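Local coordinates for alpha-toxin (Clostridium novyi, PDB 2VK9), which is a large clostridial toxin, its catalytic part belonging to the GT-A clan and carrying a helical domain at the N-terminus, at residues A[2-10]-A[23-34]. Residues are numbered along the deposited sequence; the frame is centred on the assembly and turned at random.
Sequences LITREQLMK and YNLILDALENFN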
loop_
_atom_site.group_PDB
_atom_site.type_symbol
_atom_site.label_atom_id
_atom_site.label_comp_id
_atom_site.label_asym_id
_atom_site.label_seq_id
_atom_site.Cartn_x
_atom_site.Cartn_y
_atom_site.Cartn_z
ATOM N N LEU A 2 4.255 34.989 2.699
ATOM C CA LEU A 2 3.991 34.652 1.275
ATOM C C LEU A 2 5.312 34.293 0.581
ATOM O O LEU A 2 6.337 34.057 1.248
ATOM C CB LEU A 2 3.313 35.842 0.578
ATOM C CG LEU A 2 2.168 35.563 -0.421
ATOM C CD1 LEU A 2 1.479 36.865 -0.848
ATOM C CD2 LEU A 2 2.632 34.802 -1.654
ATOM N N ILE A 3 5.266 34.238 -0.754
ATOM C CA ILE A 3 6.446 34.133 -1.606
ATOM C C ILE A 3 7.087 35.520 -1.690
ATOM O O ILE A 3 6.432 36.537 -1.407
ATOM C CB ILE A 3 6.075 33.672 -3.039
ATOM C CG1 ILE A 3 5.323 32.347 -3.023
ATOM C CG2 ILE A 3 7.317 33.439 -3.865
ATOM C CD1 ILE A 3 5.078 31.831 -4.420
ATOM N N THR A 4 8.361 35.556 -2.087
ATOM C CA THR A 4 9.117 36.803 -2.184
ATOM C C THR A 4 8.572 37.772 -3.238
ATOM O O THR A 4 7.830 37.376 -4.135
ATOM C CB THR A 4 10.609 36.520 -2.431
ATOM O OG1 THR A 4 10.747 35.818 -3.665
ATOM C CG2 THR A 4 11.239 35.709 -1.289
ATOM N N ARG A 5 8.946 39.041 -3.110
ATOM C CA ARG A 5 8.488 40.094 -4.012
ATOM C C ARG A 5 9.280 40.066 -5.332
ATOM O O ARG A 5 10.406 39.583 -5.354
ATOM C CB ARG A 5 8.573 41.424 -3.254
ATOM C CG ARG A 5 9.129 42.639 -3.969
ATOM C CD ARG A 5 9.854 43.528 -2.939
ATOM N NE ARG A 5 9.949 44.938 -3.342
ATOM C CZ ARG A 5 10.934 45.757 -2.968
ATOM N NH1 ARG A 5 11.916 45.306 -2.192
ATOM N NH2 ARG A 5 10.949 47.024 -3.382
ATOM N N GLU A 6 8.682 40.543 -6.427
ATOM C CA GLU A 6 9.323 40.520 -7.760
ATOM C C GLU A 6 10.641 41.287 -7.814
ATOM O O GLU A 6 11.591 40.849 -8.451
ATOM C CB GLU A 6 8.387 41.054 -8.854
ATOM C CG GLU A 6 8.954 40.902 -10.275
ATOM C CD GLU A 6 8.407 41.907 -11.285
ATOM O OE1 GLU A 6 7.743 42.884 -10.889
ATOM O OE2 GLU A 6 8.653 41.729 -12.496
ATOM N N GLN A 7 10.682 42.444 -7.163
ATOM C CA GLN A 7 11.907 43.228 -7.040
ATOM C C GLN A 7 12.923 42.457 -6.196
ATOM O O GLN A 7 14.105 42.382 -6.529
ATOM C CB GLN A 7 11.601 44.567 -6.366
ATOM C CG GLN A 7 10.242 45.168 -6.716
ATOM C CD GLN A 7 10.218 45.803 -8.104
ATOM O OE1 GLN A 7 11.004 46.723 -8.397
ATOM N NE2 GLN A 7 9.305 45.323 -8.965
ATOM N N LEU A 8 12.401 41.900 -5.145
ATOM C CA LEU A 8 13.187 41.098 -4.215
ATOM C C LEU A 8 13.848 39.920 -4.924
ATOM O O LEU A 8 14.891 39.545 -4.576
ATOM C CB LEU A 8 12.309 40.595 -3.066
ATOM C CG LEU A 8 13.008 39.750 -1.998
ATOM C CD1 LEU A 8 14.075 40.566 -1.284
ATOM C CD2 LEU A 8 11.999 39.191 -1.007
ATOM N N MET A 9 13.116 39.415 -5.855
ATOM C CA MET A 9 13.563 38.288 -6.669
ATOM C C MET A 9 14.834 38.589 -7.483
ATOM O O MET A 9 15.431 37.682 -8.061
ATOM C CB MET A 9 12.428 37.828 -7.577
ATOM C CG MET A 9 12.878 37.092 -8.810
ATOM S SD MET A 9 13.271 35.394 -8.441
ATOM C CE MET A 9 11.744 34.658 -9.000
ATOM N N LYS A 10 15.253 39.852 -7.522
ATOM C CA LYS A 10 16.588 40.191 -8.038
ATOM C C LYS A 10 17.696 39.938 -6.983
ATOM O O LYS A 10 18.363 40.844 -6.470
ATOM C CB LYS A 10 16.603 41.587 -8.650
ATOM C CG LYS A 10 15.836 41.656 -9.986
ATOM C CD LYS A 10 14.307 41.587 -9.823
ATOM C CE LYS A 10 13.560 41.736 -11.153
ATOM N NZ LYS A 10 13.451 43.128 -11.663
ATOM N N TYR A 23 12.957 34.323 -18.461
ATOM C CA TYR A 23 13.187 34.870 -17.124
ATOM C C TYR A 23 12.098 35.878 -16.798
ATOM O O TYR A 23 11.550 35.860 -15.699
ATOM C CB TYR A 23 14.579 35.510 -17.035
ATOM C CG TYR A 23 14.952 36.170 -15.705
ATOM C CD1 TYR A 23 14.552 35.630 -14.478
ATOM C CD2 TYR A 23 15.744 37.326 -15.683
ATOM C CE1 TYR A 23 14.909 36.236 -13.277
ATOM C CE2 TYR A 23 16.107 37.932 -14.485
ATOM C CZ TYR A 23 15.690 37.378 -13.290
ATOM O OH TYR A 23 16.051 37.972 -12.106
ATOM N N ASN A 24 11.774 36.748 -17.753
ATOM C CA ASN A 24 10.646 37.675 -17.581
ATOM C C ASN A 24 9.305 36.969 -17.324
ATOM O O ASN A 24 8.483 37.454 -16.531
ATOM C CB ASN A 24 10.525 38.630 -18.774
ATOM C CG ASN A 24 11.588 39.717 -18.772
ATOM O OD1 ASN A 24 11.947 40.283 -17.725
ATOM N ND2 ASN A 24 12.091 40.026 -19.955
ATOM N N LEU A 25 9.093 35.832 -17.996
ATOM C CA LEU A 25 7.902 35.013 -17.774
ATOM C C LEU A 25 7.723 34.654 -16.293
ATOM O O LEU A 25 6.623 34.802 -15.753
ATOM C CB LEU A 25 7.916 33.748 -18.642
ATOM C CG LEU A 25 7.590 33.893 -20.133
ATOM C CD1 LEU A 25 7.415 32.527 -20.772
ATOM C CD2 LEU A 25 6.359 34.736 -20.369
ATOM N N ILE A 26 8.808 34.200 -15.659
ATOM C CA ILE A 26 8.836 33.901 -14.229
ATOM C C ILE A 26 8.516 35.155 -13.443
ATOM O O ILE A 26 7.701 35.120 -12.525
ATOM C CB ILE A 26 10.226 33.413 -13.776
ATOM C CG1 ILE A 26 10.560 32.068 -14.409
ATOM C CG2 ILE A 26 10.318 33.339 -12.252
ATOM C CD1 ILE A 26 12.046 31.803 -14.494
ATOM N N LEU A 27 9.172 36.254 -13.816
ATOM C CA LEU A 27 9.032 37.537 -13.133
ATOM C C LEU A 27 7.619 38.069 -13.221
ATOM O O LEU A 27 7.174 38.761 -12.318
ATOM C CB LEU A 27 10.007 38.553 -13.723
ATOM C CG LEU A 27 11.279 38.989 -12.953
ATOM C CD1 LEU A 27 11.809 37.972 -11.949
ATOM C CD2 LEU A 27 12.362 39.339 -13.961
ATOM N N ASP A 28 6.920 37.738 -14.308
ATOM C CA ASP A 28 5.522 38.143 -14.498
ATOM C C ASP A 28 4.574 37.273 -13.704
ATOM O O ASP A 28 3.638 37.782 -13.093
ATOM C CB ASP A 28 5.121 38.091 -15.971
ATOM C CG ASP A 28 5.867 39.098 -16.818
ATOM O OD1 ASP A 28 6.736 39.831 -16.282
ATOM O OD2 ASP A 28 5.588 39.151 -18.033
ATOM N N ALA A 29 4.809 35.964 -13.730
ATOM C CA ALA A 29 4.027 35.036 -12.934
ATOM C C ALA A 29 4.192 35.309 -11.434
ATOM O O ALA A 29 3.225 35.220 -10.676
ATOM C CB ALA A 29 4.392 33.618 -13.271
ATOM N N LEU A 30 5.403 35.658 -11.009
ATOM C CA LEU A 30 5.623 36.056 -9.628
ATOM C C LEU A 30 4.934 37.380 -9.309
ATOM O O LEU A 30 4.460 37.585 -8.192
ATOM C CB LEU A 30 7.112 36.159 -9.309
ATOM C CG LEU A 30 7.392 36.430 -7.829
ATOM C CD1 LEU A 30 6.943 35.262 -6.975
ATOM C CD2 LEU A 30 8.844 36.735 -7.582
ATOM N N GLU A 31 4.888 38.272 -10.292
ATOM C CA GLU A 31 4.240 39.572 -10.142
ATOM C C GLU A 31 2.757 39.396 -9.821
ATOM O O GLU A 31 2.247 39.961 -8.851
ATOM C CB GLU A 31 4.432 40.398 -11.424
ATOM C CG GLU A 31 3.680 41.726 -11.495
ATOM C CD GLU A 31 4.349 42.825 -10.697
ATOM O OE1 GLU A 31 4.405 42.721 -9.444
ATOM O OE2 GLU A 31 4.813 43.799 -11.332
ATOM N N ASN A 32 2.083 38.592 -10.638
ATOM C CA ASN A 32 0.651 38.361 -10.506
ATOM C C ASN A 32 0.265 37.481 -9.323
ATOM O O ASN A 32 -0.754 37.727 -8.689
ATOM C CB ASN A 32 0.076 37.799 -11.810
ATOM C CG ASN A 32 0.153 38.802 -12.964
ATOM O OD1 ASN A 32 -0.160 39.994 -12.805
ATOM N ND2 ASN A 32 0.567 38.321 -14.135
ATOM N N PHE A 33 1.078 36.472 -9.018
ATOM C CA PHE A 33 0.795 35.594 -7.888
ATOM C C PHE A 33 0.671 36.369 -6.577
ATOM O O PHE A 33 -0.226 36.098 -5.779
ATOM C CB PHE A 33 1.840 34.481 -7.752
ATOM C CG PHE A 33 1.595 33.557 -6.586
ATOM C CD1 PHE A 33 0.758 32.463 -6.715
ATOM C CD2 PHE A 33 2.196 33.788 -5.356
ATOM C CE1 PHE A 33 0.527 31.615 -5.636
ATOM C CE2 PHE A 33 1.961 32.943 -4.273
ATOM C CZ PHE A 33 1.135 31.860 -4.415
ATOM N N ASN A 34 1.563 37.330 -6.351
ATOM C CA ASN A 34 1.533 38.112 -5.115
ATOM C C ASN A 34 0.255 38.931 -4.969
ATOM O O ASN A 34 -0.251 39.113 -3.859
ATOM C CB ASN A 34 2.762 39.017 -5.015
ATOM C CG ASN A 34 4.047 38.240 -4.792
ATOM O OD1 ASN A 34 4.063 37.209 -4.117
ATOM N ND2 ASN A 34 5.137 38.743 -5.352
#
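Leu2 meets Phe33 at the edge of the ring, near its plane, with CD2 3.3 Å from Phe33 CE2. The same methyl also borders the amide oxygen OD1 of Asn34. Ile3 reaches the same corner of the Phe33 ring with CD1, and the two side chains cross at about a right angle. Its CG2 lies anti to the backbone N (CG1 at chi1 -56°). This sends the methyl branch to Leu30, where Ile3 CG2 sits 3.6 Å from Leu30 CD1. Thr4 contributes its backbone. Its O accepts a hydrogen bond from Asn34 ND2, 3.3 Å away. The bond is fairly straight (158° at the hydrogen), and the oxygen lies close to the amide plane of Asn34. Both methyls of Leu30 also pack against this carbonyl oxygen. Glu6 comes next, its CA 3.8 Å from Leu30 CD2. Its extended side chain runs over the backbone O of Leu27 and brings its carboxylate beside that of Glu31. The two carboxylates lie near each other as like charges, with their planes 62° apart. Met9 is buried and folds over the helix. Its CB touches Leu30 CD2, its CG lies 3.4 Å from Leu27 CD1, and the bent chain carries CE to Ile26 CG2 at 3.8 Å. Lys10 lays its CE 3.9 Å from Leu27 CD2, the methyl that also covers one face of the Tyr23 ring. Ile3 and Met9 continue onto Phe75 of helix 69-90, and Ile3 and Phe33 both touch Leu49 of helix 42-62. The N-terminal arm thus packs along helix 21-35, covering its apolar ridge; this helix belongs to the N-terminal helical domain of TcdB-type toxins.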